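PDB 6SJY: L-2,4-diaminobutyric acid acetyltransferase from Geobacillus sp., which catalyses transfer of an acetyl group from acetyl coenzyme A to L-2,4-diaminobutyrate, giving the N-acetylated diaminobutyrate that serves as precursor of the chemical chaperone ectoine. Local coordinates for residues W79-A84 against G91-M96; T115-N120 against T154-P159; G108-E113 against P165-I170; E74-W79 against K104-V109. All blocks are in the same frame, centred on the assembly; numbering follows the deposited sequence.

Interaction 1: residues W79-A84 against G91-M96. With 9YT ((2~{S})-4-acetamido-2-azanyl-butanoic acid), chain E.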
# COMPACT_ATOMS: atom_id res chain seq x y z
N TRP A 79 -8.59 -3.94 0.45
CA TRP A 79 -7.87 -3.65 -0.76
C TRP A 79 -7.99 -4.80 -1.74
O TRP A 79 -8.54 -4.59 -2.75
CB TRP A 79 -6.38 -3.34 -0.42
CG TRP A 79 -5.49 -2.96 -1.58
CD1 TRP A 79 -5.77 -2.96 -2.94
CD2 TRP A 79 -4.15 -2.54 -1.46
NE1 TRP A 79 -4.66 -2.57 -3.64
CE2 TRP A 79 -3.66 -2.30 -2.75
CE3 TRP A 79 -3.31 -2.29 -0.37
CZ2 TRP A 79 -2.40 -1.84 -2.97
CZ3 TRP A 79 -2.04 -1.86 -0.60
CH2 TRP A 79 -1.60 -1.64 -1.87
N GLN A 80 -7.40 -5.97 -1.49
CA GLN A 80 -7.50 -7.06 -2.45
C GLN A 80 -8.06 -8.31 -1.78
O GLN A 80 -7.80 -8.57 -0.60
CB GLN A 80 -6.18 -7.37 -3.13
CG GLN A 80 -5.60 -6.24 -3.91
CD GLN A 80 -4.43 -6.61 -4.83
OE1 GLN A 80 -3.28 -6.78 -4.41
NE2 GLN A 80 -4.71 -6.66 -6.12
N VAL A 81 -8.84 -9.06 -2.56
CA VAL A 81 -9.31 -10.37 -2.17
C VAL A 81 -9.01 -11.26 -3.33
O VAL A 81 -9.43 -10.97 -4.43
CB VAL A 81 -10.82 -10.36 -1.91
CG1 VAL A 81 -11.25 -11.71 -1.38
CG2 VAL A 81 -11.16 -9.26 -0.93
N ALA A 82 -8.22 -12.31 -3.11
CA ALA A 82 -7.82 -13.22 -4.18
C ALA A 82 -8.01 -14.63 -3.69
O ALA A 82 -7.74 -14.90 -2.50
CB ALA A 82 -6.37 -13.05 -4.50
N VAL A 83 -8.46 -15.51 -4.59
CA VAL A 83 -8.67 -16.95 -4.35
C VAL A 83 -8.18 -17.63 -5.59
O VAL A 83 -8.61 -17.31 -6.67
CB VAL A 83 -10.14 -17.37 -4.10
CG1 VAL A 83 -10.23 -18.89 -3.92
CG2 VAL A 83 -10.71 -16.70 -2.85
N ALA A 84 -7.24 -18.54 -5.44
CA ALA A 84 -6.70 -19.30 -6.57
C ALA A 84 -7.83 -19.96 -7.39
O ALA A 84 -8.82 -20.42 -6.82
CB ALA A 84 -5.75 -20.38 -6.07
N GLY A 91 -15.94 -21.36 -0.31
CA GLY A 91 -16.01 -20.46 0.85
C GLY A 91 -14.67 -19.89 1.40
O GLY A 91 -14.63 -19.41 2.52
N ILE A 92 -13.60 -19.93 0.63
CA ILE A 92 -12.32 -19.36 1.16
C ILE A 92 -12.38 -17.80 1.38
O ILE A 92 -12.04 -17.29 2.45
CB ILE A 92 -11.18 -19.77 0.25
CG1 ILE A 92 -11.01 -21.29 0.35
CG2 ILE A 92 -9.88 -19.04 0.64
CD1 ILE A 92 -10.07 -21.88 -0.66
N ALA A 93 -12.92 -17.08 0.42
CA ALA A 93 -13.09 -15.63 0.51
C ALA A 93 -13.89 -15.22 1.69
O ALA A 93 -13.53 -14.28 2.41
CB ALA A 93 -13.71 -15.11 -0.75
N LYS A 94 -14.98 -15.94 1.94
CA LYS A 94 -15.85 -15.62 3.05
C LYS A 94 -15.17 -15.93 4.38
O LYS A 94 -15.33 -15.23 5.41
CB LYS A 94 -17.13 -16.45 2.90
CG LYS A 94 -18.08 -16.37 4.07
CD LYS A 94 -19.38 -17.08 3.70
CE LYS A 94 -20.27 -17.15 4.94
NZ LYS A 94 -21.70 -17.20 4.58
N ALA A 95 -14.45 -17.03 4.37
CA ALA A 95 -13.65 -17.41 5.56
C ALA A 95 -12.49 -16.37 5.84
O ALA A 95 -12.28 -15.96 6.97
CB ALA A 95 -13.11 -18.84 5.34
N MET A 96 -11.78 -15.92 4.81
CA MET A 96 -10.74 -14.85 5.01
C MET A 96 -11.38 -13.61 5.56
O MET A 96 -10.89 -13.03 6.54
CB MET A 96 -10.03 -14.51 3.73
CG MET A 96 -9.15 -15.66 3.27
SD MET A 96 -8.00 -15.30 1.96
CE MET A 96 -9.09 -14.90 0.59
C01 9YT E . -12.67 -5.99 -2.83
C02 9YT E . -11.80 -6.25 -4.01
O03 9YT E . -12.04 -7.31 -4.65
N04 9YT E . -10.89 -5.05 -4.12
C05 9YT E . -9.78 -4.82 -5.00
C06 9YT E . -10.07 -4.35 -6.37
C07 9YT E . -8.84 -3.71 -6.96
N08 9YT E . -9.10 -3.34 -8.33
C09 9YT E . -7.63 -4.65 -6.87
O10 9YT E . -6.56 -4.04 -6.69
O11 9YT E . -7.71 -5.93 -6.96
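Val-83 and Met-96 meet where strand 75-83 runs under helix 92-101, the first strand and the helix of a beta-alpha-beta unit in this GNAT-fold acetyltransferase. The segment axes come within 8.9 Å, their directions 140° apart; the packing is mainly apolar, and no hydrogen bond crosses it. Met-96 can be followed outward. Its CB leaves the helix toward the strand, CG and SD carry on from there, and a bend at the last torsion (chi3 -64°) turns the methyl in between Val-81 and Val-83. There CE comes nearest to Ala-82 O, 3.4 Å away, and lies 4.3 Å from Val-81 CG1 and 4.2 Å from Val-83 CG2. Val-83 CG2 also packs 4.0 Å from Ala-93 CB and reaches Ile-92 CG2. From strand 59-68, Val-61 packs on Ile-92 and Ile-64 on Met-96, and Tyr-11 touches both.

Further back on the strand the chain turns to the product. Trp-79 and Gln-80 together oppose Ser-65 in a classic beta bulge, and Gln-80 sends its amide to the ligand carboxylate, while Tyr-40 holds its OE1 and the Asp-33 carbonyl also takes a bond from NE2. The Gln-80 NE2 to 9YT O11 bond is 3.2 Å long and almost straight, 171° at the hydrogen.

Interaction 2: residues T115-N120 against T154-P159. With 9YT ((2~{S})-4-acetamido-2-azanyl-butanoic acid), chain E.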
# COMPACT_ATOMS: atom_id res chain seq x y z
N THR A 115 -13.77 -1.53 -2.92
CA THR A 115 -14.13 -1.22 -4.30
C THR A 115 -14.28 -2.58 -4.99
O THR A 115 -13.50 -3.44 -4.75
CB THR A 115 -13.01 -0.35 -4.76
OG1 THR A 115 -13.38 1.04 -4.78
CG2 THR A 115 -12.27 -0.81 -5.81
N VAL A 116 -15.32 -2.79 -5.80
CA VAL A 116 -15.58 -4.07 -6.45
C VAL A 116 -15.78 -3.82 -7.92
O VAL A 116 -16.71 -3.09 -8.32
CB VAL A 116 -16.82 -4.79 -5.93
CG1 VAL A 116 -16.93 -6.19 -6.54
CG2 VAL A 116 -16.77 -4.90 -4.41
N SER A 117 -14.91 -4.41 -8.73
CA SER A 117 -15.06 -4.32 -10.19
C SER A 117 -16.33 -4.99 -10.64
O SER A 117 -16.68 -6.06 -10.13
CB SER A 117 -13.93 -5.04 -10.91
OG SER A 117 -12.81 -4.24 -10.60
N PRO A 118 -17.02 -4.37 -11.57
CA PRO A 118 -18.26 -4.92 -12.17
C PRO A 118 -18.11 -6.41 -12.47
O PRO A 118 -18.91 -7.18 -12.05
CB PRO A 118 -18.36 -4.12 -13.46
CG PRO A 118 -17.86 -2.80 -13.07
CD PRO A 118 -16.66 -3.08 -12.18
N SER A 119 -17.01 -6.79 -13.10
CA SER A 119 -16.74 -8.21 -13.41
C SER A 119 -16.43 -9.13 -12.25
O SER A 119 -16.45 -10.33 -12.40
CB SER A 119 -15.49 -8.27 -14.25
OG SER A 119 -15.91 -7.88 -15.51
N ASN A 120 -16.02 -8.57 -11.13
CA ASN A 120 -15.78 -9.39 -10.00
C ASN A 120 -17.05 -9.66 -9.24
O ASN A 120 -17.35 -9.02 -8.22
CB ASN A 120 -14.72 -8.80 -9.12
CG ASN A 120 -14.18 -9.81 -8.11
OD1 ASN A 120 -14.83 -10.82 -7.76
ND2 ASN A 120 -12.97 -9.54 -7.65
N THR A 154 -7.17 -1.02 -20.06
CA THR A 154 -8.58 -1.13 -20.27
C THR A 154 -9.30 -1.53 -18.97
O THR A 154 -9.95 -2.55 -18.89
CB THR A 154 -8.84 -2.18 -21.32
OG1 THR A 154 -10.24 -2.23 -21.59
CG2 THR A 154 -8.36 -3.53 -20.83
N HIS A 155 -9.17 -0.70 -17.96
CA HIS A 155 -9.75 -0.97 -16.67
C HIS A 155 -11.21 -0.62 -16.52
O HIS A 155 -11.66 0.30 -17.09
CB HIS A 155 -8.96 -0.14 -15.67
CG HIS A 155 -8.80 -0.77 -14.33
ND1 HIS A 155 -9.83 -0.85 -13.43
CD2 HIS A 155 -7.73 -1.31 -13.73
CE1 HIS A 155 -9.39 -1.43 -12.33
NE2 HIS A 155 -8.12 -1.71 -12.49
N GLU A 156 -11.92 -1.39 -15.72
CA GLU A 156 -13.32 -1.15 -15.38
C GLU A 156 -13.40 -0.08 -14.34
O GLU A 156 -12.40 0.34 -13.73
CB GLU A 156 -13.94 -2.41 -14.81
CG GLU A 156 -13.94 -3.55 -15.78
CD GLU A 156 -14.84 -4.72 -15.34
OE1 GLU A 156 -15.13 -5.01 -14.16
OE2 GLU A 156 -15.36 -5.34 -16.24
N ASP A 157 -14.62 0.41 -14.13
CA ASP A 157 -14.95 1.16 -12.91
C ASP A 157 -14.61 0.36 -11.62
O ASP A 157 -14.63 -0.84 -11.64
CB ASP A 157 -16.45 1.37 -12.84
CG ASP A 157 -16.99 2.32 -13.92
OD1 ASP A 157 -16.20 2.95 -14.64
OD2 ASP A 157 -18.24 2.45 -13.95
N GLU A 158 -14.48 1.09 -10.53
CA GLU A 158 -14.30 0.58 -9.19
C GLU A 158 -15.32 1.22 -8.27
O GLU A 158 -15.01 2.11 -7.48
CB GLU A 158 -12.88 0.91 -8.77
CG GLU A 158 -11.84 0.07 -9.51
CD GLU A 158 -11.86 -1.42 -9.09
OE1 GLU A 158 -12.22 -1.76 -7.97
OE2 GLU A 158 -11.47 -2.30 -9.85
N PRO A 159 -16.57 0.77 -8.36
CA PRO A 159 -17.61 1.29 -7.48
C PRO A 159 -17.28 1.05 -5.99
O PRO A 159 -16.78 0.02 -5.67
CB PRO A 159 -18.86 0.53 -7.88
CG PRO A 159 -18.53 -0.31 -9.03
CD PRO A 159 -17.07 -0.25 -9.31
C01 9YT E . -12.67 -5.99 -2.83
C02 9YT E . -11.80 -6.25 -4.01
O03 9YT E . -12.04 -7.31 -4.65
N04 9YT E . -10.89 -5.05 -4.12
C05 9YT E . -9.78 -4.82 -5.00
C06 9YT E . -10.07 -4.35 -6.37
C07 9YT E . -8.84 -3.71 -6.96
N08 9YT E . -9.10 -3.34 -8.33
C09 9YT E . -7.63 -4.65 -6.87
O10 9YT E . -6.56 -4.04 -6.69
O11 9YT E . -7.71 -5.93 -6.96
O HOH W 1 -12.40 -4.07 -7.33
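Ser-119 and Glu-156 join the loop after strand 111-115 to the segment leading into strand 158-163. Two hydrogen bonds hold the carboxylate: Ser-119 N gives one to Glu-156 OE1 (2.8 Å, 170°) on its syn lone pair, and Ser-119 OG gives the other to Glu-156 OE2 (2.7 Å), also on the syn side but 28° out of the carboxylate plane. Glu-156 gets there with an extended chain, CG beside its backbone N. Cutting Glu-156 back to an alanine is likely to leave both Ser-119 donors without this acceptor and Ser-119 freer to move.

Between backbones, Val-116 N bonds to Pro-159 O at 3.2 Å, joining the loop to the strand. Apolar contact is modest: Pro-118 CD lies against Pro-159 CD at 4.1 Å, and the side chains of Pro-118 and Glu-156 run antiparallel past one another.

The third group belongs to the product. Glu-158 bends at chi2 (-69°) to bring its carboxylate to the ligand amine, where 9YT N08 to Glu-158 OE2 is a weak hydrogen bond of 3.0 Å. A water donates to Thr-115 O and accepts from Ser-117 OG. Tyr-38 of the second subunit packs against Thr-115 and Glu-158, while His-155, bonded through NE2 to Asp-33, has the amine at its ring edge. A carboxylate beside the amino group is consistent with this wall of the pocket accepting the amine through Glu-158, with Asp-33 as a further partner of the ligand.

Interaction 3: residues G108-E113 against P165-I170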
# COMPACT_ATOMS: atom_id res chain seq x y z
N GLY A 108 -12.93 -2.19 17.24
CA GLY A 108 -13.49 -0.84 17.09
C GLY A 108 -13.71 -0.33 15.66
O GLY A 108 -13.95 0.83 15.47
N VAL A 109 -13.54 -1.16 14.66
CA VAL A 109 -13.95 -0.80 13.29
C VAL A 109 -15.51 -0.65 13.27
O VAL A 109 -16.19 -1.48 13.77
CB VAL A 109 -13.48 -1.90 12.30
CG1 VAL A 109 -14.08 -1.77 10.91
CG2 VAL A 109 -11.94 -1.84 12.15
N ARG A 110 -16.00 0.41 12.68
CA ARG A 110 -17.39 0.72 12.52
C ARG A 110 -17.87 0.70 11.04
O ARG A 110 -19.04 0.68 10.81
CB ARG A 110 -17.65 2.06 13.19
CG ARG A 110 -17.53 2.01 14.72
CD ARG A 110 -17.68 3.39 15.31
NE ARG A 110 -17.43 3.31 16.75
CZ ARG A 110 -18.33 2.94 17.65
NH1 ARG A 110 -19.56 2.67 17.29
NH2 ARG A 110 -17.98 2.81 18.91
N PHE A 111 -16.96 0.70 10.06
CA PHE A 111 -17.28 0.65 8.63
C PHE A 111 -16.21 -0.16 7.92
O PHE A 111 -15.04 -0.04 8.27
CB PHE A 111 -17.27 1.98 7.93
CG PHE A 111 -18.23 2.96 8.44
CD1 PHE A 111 -19.52 3.03 7.87
CD2 PHE A 111 -17.85 3.89 9.40
CE1 PHE A 111 -20.43 3.96 8.30
CE2 PHE A 111 -18.75 4.83 9.82
CZ PHE A 111 -20.05 4.87 9.26
N ILE A 112 -16.61 -0.94 6.92
CA ILE A 112 -15.71 -1.57 5.97
C ILE A 112 -15.94 -0.89 4.62
O ILE A 112 -17.11 -0.72 4.19
CB ILE A 112 -16.00 -3.04 5.81
CG1 ILE A 112 -15.84 -3.74 7.15
CG2 ILE A 112 -15.12 -3.65 4.75
CD1 ILE A 112 -16.41 -5.14 7.20
N GLU A 113 -14.88 -0.41 3.99
CA GLU A 113 -14.97 0.14 2.63
C GLU A 113 -14.14 -0.69 1.72
O GLU A 113 -13.07 -1.23 2.11
CB GLU A 113 -14.49 1.57 2.53
CG GLU A 113 -15.25 2.53 3.33
CD GLU A 113 -14.82 3.98 3.08
OE1 GLU A 113 -15.57 4.81 3.52
OE2 GLU A 113 -13.78 4.30 2.50
N PRO A 165 -22.95 1.75 9.34
CA PRO A 165 -22.21 1.52 10.58
C PRO A 165 -22.55 0.25 11.34
O PRO A 165 -23.66 -0.25 11.24
CB PRO A 165 -22.51 2.74 11.38
CG PRO A 165 -23.88 3.12 10.93
CD PRO A 165 -24.05 2.68 9.52
N PHE A 166 -21.53 -0.35 11.94
CA PHE A 166 -21.67 -1.41 12.89
C PHE A 166 -20.59 -1.19 13.97
O PHE A 166 -19.94 -0.13 14.03
CB PHE A 166 -21.59 -2.77 12.21
CG PHE A 166 -20.23 -3.10 11.64
CD1 PHE A 166 -19.74 -2.45 10.50
CD2 PHE A 166 -19.48 -4.13 12.18
CE1 PHE A 166 -18.52 -2.76 9.96
CE2 PHE A 166 -18.26 -4.46 11.63
CZ PHE A 166 -17.78 -3.76 10.53
N PHE A 167 -20.47 -2.12 14.89
CA PHE A 167 -19.42 -2.05 15.88
C PHE A 167 -18.77 -3.41 15.99
O PHE A 167 -19.35 -4.30 16.50
CB PHE A 167 -19.90 -1.51 17.23
CG PHE A 167 -18.76 -1.34 18.22
CD1 PHE A 167 -17.78 -0.36 18.01
CD2 PHE A 167 -18.60 -2.22 19.30
CE1 PHE A 167 -16.70 -0.22 18.86
CE2 PHE A 167 -17.53 -2.08 20.17
CZ PHE A 167 -16.57 -1.08 19.94
N ASN A 168 -17.55 -3.54 15.48
CA ASN A 168 -16.77 -4.75 15.53
C ASN A 168 -16.05 -4.90 16.89
O ASN A 168 -14.98 -4.30 17.16
CB ASN A 168 -15.74 -4.77 14.40
CG ASN A 168 -15.24 -6.17 14.07
OD1 ASN A 168 -16.04 -7.07 13.95
ND2 ASN A 168 -13.94 -6.35 13.93
N ASP A 169 -16.67 -5.70 17.75
CA ASP A 169 -16.25 -5.82 19.12
C ASP A 169 -15.28 -7.01 19.27
O ASP A 169 -15.66 -8.15 19.03
CB ASP A 169 -17.48 -5.97 20.00
CG ASP A 169 -17.13 -6.08 21.44
OD1 ASP A 169 -16.47 -5.15 21.95
OD2 ASP A 169 -17.49 -7.10 22.05
N ILE A 170 -14.08 -6.72 19.76
CA ILE A 170 -12.80 -7.40 19.37
C ILE A 170 -12.97 -8.31 18.13
O ILE A 170 -12.55 -7.97 17.03
CB ILE A 170 -12.05 -8.12 20.56
CG1 ILE A 170 -12.12 -9.66 20.47
CG2 ILE A 170 -12.49 -7.63 21.96
CD1 ILE A 170 -11.20 -10.28 19.43
O HOH W 2 -20.85 2.21 14.84
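Gly-108, Val-109 and Arg-110 are joined to the C-terminal tail by three backbone hydrogen bonds. Here, at the end of two neighbouring inner strands of the mixed sheet of the GNAT fold, the chain after strand 158-163 runs beside the entry to strand 111-115, end-to-end directions 125° apart. Gly-108 N bonds to Asn-168 O, Asn-168 N to Val-109 O, and Phe-166 N to Arg-110 O at 2.9 Å.

Phe-166 turns its ring inward, CG sitting between its backbone N and carbonyl carbon (chi1 67°), and CZ packs 3.9 Å from Ile-112 CD1 and 4.2 Å from Val-109 CG1; Met-101 of helix 92-101 also touches this ring. Beyond it, Phe-111 CZ rests 3.9 Å from Pro-165 CB, the two side chains running alongside.

On the outer side Phe-167 CD1 lies over one face of the Arg-110 guanidinium, offset from its centre, the planes 35° apart, while a water accepts from NH1 and donates to Phe-166 O. With a leucine in place of Arg-110, the water would probably lose one of its mates and Phe-167 the guanidinium packed on it. Asn-168 sends ND2 to the carbonyls of Met-101 and Cys-106. Arg-110 NH2 lies 3.3 Å from both Phe-167 CD1 and CE1.

Interaction 4: residues E74-W79 against K104-V109. With 9YT ((2~{S})-4-acetamido-2-azanyl-butanoic acid), chain E.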
# COMPACT_ATOMS: atom_id res chain seq x y z
N GLU A 74 -11.57 4.19 12.36
CA GLU A 74 -12.75 3.33 12.54
C GLU A 74 -13.17 2.72 11.17
O GLU A 74 -13.99 1.81 11.14
CB GLU A 74 -13.86 4.07 13.30
CG GLU A 74 -13.38 4.47 14.71
CD GLU A 74 -14.42 5.22 15.56
OE1 GLU A 74 -15.28 5.96 14.98
OE2 GLU A 74 -14.38 5.08 16.80
N THR A 75 -12.57 3.16 10.06
CA THR A 75 -12.85 2.55 8.73
C THR A 75 -11.76 1.61 8.32
O THR A 75 -10.62 2.02 8.31
CB THR A 75 -13.07 3.63 7.68
OG1 THR A 75 -14.23 4.35 8.05
CG2 THR A 75 -13.28 3.05 6.29
N LEU A 76 -12.11 0.35 8.07
CA LEU A 76 -11.24 -0.64 7.45
C LEU A 76 -11.45 -0.68 5.98
O LEU A 76 -12.59 -0.94 5.50
CB LEU A 76 -11.51 -2.02 8.03
CG LEU A 76 -10.53 -3.07 7.58
CD1 LEU A 76 -9.16 -2.97 8.30
CD2 LEU A 76 -11.14 -4.46 7.84
N PHE A 77 -10.39 -0.45 5.21
CA PHE A 77 -10.45 -0.57 3.79
C PHE A 77 -9.92 -1.90 3.36
O PHE A 77 -8.78 -2.26 3.72
CB PHE A 77 -9.67 0.53 3.12
CG PHE A 77 -9.81 0.52 1.65
CD1 PHE A 77 -8.98 -0.24 0.86
CD2 PHE A 77 -10.83 1.23 1.06
CE1 PHE A 77 -9.18 -0.27 -0.52
CE2 PHE A 77 -11.06 1.19 -0.31
CZ PHE A 77 -10.22 0.45 -1.10
N VAL A 78 -10.73 -2.65 2.60
CA VAL A 78 -10.31 -3.92 2.06
C VAL A 78 -9.87 -3.68 0.65
O VAL A 78 -10.62 -3.24 -0.21
CB VAL A 78 -11.38 -5.00 2.13
CG1 VAL A 78 -10.92 -6.27 1.43
CG2 VAL A 78 -11.73 -5.23 3.57
N TRP A 79 -8.59 -3.94 0.45
CA TRP A 79 -7.87 -3.65 -0.76
C TRP A 79 -7.99 -4.80 -1.74
O TRP A 79 -8.54 -4.59 -2.75
CB TRP A 79 -6.38 -3.34 -0.42
CG TRP A 79 -5.49 -2.96 -1.58
CD1 TRP A 79 -5.77 -2.96 -2.94
CD2 TRP A 79 -4.15 -2.54 -1.46
NE1 TRP A 79 -4.66 -2.57 -3.64
CE2 TRP A 79 -3.66 -2.30 -2.75
CE3 TRP A 79 -3.31 -2.29 -0.37
CZ2 TRP A 79 -2.40 -1.84 -2.97
CZ3 TRP A 79 -2.04 -1.86 -0.60
CH2 TRP A 79 -1.60 -1.64 -1.87
N LYS A 104 -7.81 -9.19 16.30
CA LYS A 104 -7.79 -8.17 17.34
C LYS A 104 -7.49 -6.77 16.77
O LYS A 104 -8.01 -5.81 17.27
CB LYS A 104 -6.84 -8.56 18.49
CG LYS A 104 -5.37 -8.60 18.17
CD LYS A 104 -4.49 -7.98 19.28
CE LYS A 104 -3.86 -9.01 20.21
NZ LYS A 104 -2.99 -9.95 19.45
N ALA A 105 -6.73 -6.66 15.67
CA ALA A 105 -6.45 -5.37 15.09
C ALA A 105 -7.67 -4.69 14.41
O ALA A 105 -7.57 -3.52 14.02
CB ALA A 105 -5.30 -5.51 14.12
N CYS A 106 -8.78 -5.41 14.28
CA CYS A 106 -10.01 -4.86 13.73
C CYS A 106 -10.97 -4.41 14.83
O CYS A 106 -12.11 -4.05 14.56
CB CYS A 106 -10.68 -5.88 12.81
SG CYS A 106 -9.73 -6.04 11.29
N HIS A 107 -10.49 -4.35 16.05
CA HIS A 107 -11.33 -3.92 17.13
C HIS A 107 -11.68 -2.49 16.95
O HIS A 107 -10.82 -1.65 16.64
CB HIS A 107 -10.66 -4.11 18.51
CG HIS A 107 -11.44 -3.50 19.62
ND1 HIS A 107 -12.54 -4.13 20.17
CD2 HIS A 107 -11.33 -2.29 20.25
CE1 HIS A 107 -13.08 -3.35 21.08
NE2 HIS A 107 -12.36 -2.23 21.16
N GLY A 108 -12.93 -2.19 17.24
CA GLY A 108 -13.49 -0.84 17.09
C GLY A 108 -13.71 -0.33 15.66
O GLY A 108 -13.95 0.83 15.47
N VAL A 109 -13.54 -1.16 14.66
CA VAL A 109 -13.95 -0.80 13.29
C VAL A 109 -15.51 -0.65 13.27
O VAL A 109 -16.19 -1.48 13.77
CB VAL A 109 -13.48 -1.90 12.30
CG1 VAL A 109 -14.08 -1.77 10.91
CG2 VAL A 109 -11.94 -1.84 12.15
C01 9YT E . -12.67 -5.99 -2.83
C02 9YT E . -11.80 -6.25 -4.01
O03 9YT E . -12.04 -7.31 -4.65
N04 9YT E . -10.89 -5.05 -4.12
C05 9YT E . -9.78 -4.82 -5.00
C06 9YT E . -10.07 -4.35 -6.37
C07 9YT E . -8.84 -3.71 -6.96
N08 9YT E . -9.10 -3.34 -8.33
C09 9YT E . -7.63 -4.65 -6.87
O10 9YT E . -6.56 -4.04 -6.69
O11 9YT E . -7.71 -5.93 -6.96
O HOH W 3 -14.35 2.56 17.52
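Leu-76 and Val-109 meet side to side where the turn after helix 92-101 comes back to strand 75-83, closing the beta-alpha-beta crossover of the GNAT fold before strand 111-115 begins. Leu-76 CB rests 3.9 Å from Val-109 CG1. With its CG swung away from the backbone N (chi1 -172°), Leu-76 carries CD2 on to Cys-106, 4.0 Å from the SG atom. Both ends of the turn therefore press on one leucine. Beside it the Glu-74 carbonyl receives a CA-H...O contact from Val-109 CA, which lies 3.4 Å from Glu-74 O. The two segments share no direct hydrogen bond.

The next shell holds these groups in place. A type II beta turn runs from Cys-106 to Val-109, with Val-109 N bonded to Cys-106 O at 3.2 Å, and Gly-108, at positive phi, takes the tight corner. Arg-68 NH1 bonds to the carbonyls of Ala-105 and His-107, steadying the backbone at and just before the turn. Leu-100 and Met-101 of helix 92-101 pack on Leu-76, and Ala-66 of strand 59-68 lies against it as well.

Further along the same strand Trp-79 lines the ligand pocket, with the product's O10 near the plane of its ring at the edge. At the outer end of the contact a water joins the two segments, donating to Glu-74 OE2 (2.6 Å) and to Gly-108 O (2.7 Å).

The four contacts are spread along one mixed sheet. Interactions 3 and 4 are neighbours, centres about 7 Å apart, sharing Gly-108 and Val-109 and joined where Glu-113 N and O probably bond to Leu-76 O and Val-78 N of the adjacent strand. Interaction 1 lies further along strand 75-83, its centre about 16 Å from that of interaction 4, and is nested in the loop that interaction 4 closes; Trp-79 belongs to both. Interactions 1 and 2, centres about 17 Å apart, reach the product from different strands: Gln-80 takes its carboxylate and Glu-158, weakly, its amine. Interaction 3 lies far from interaction 2, about 24 Å between centres.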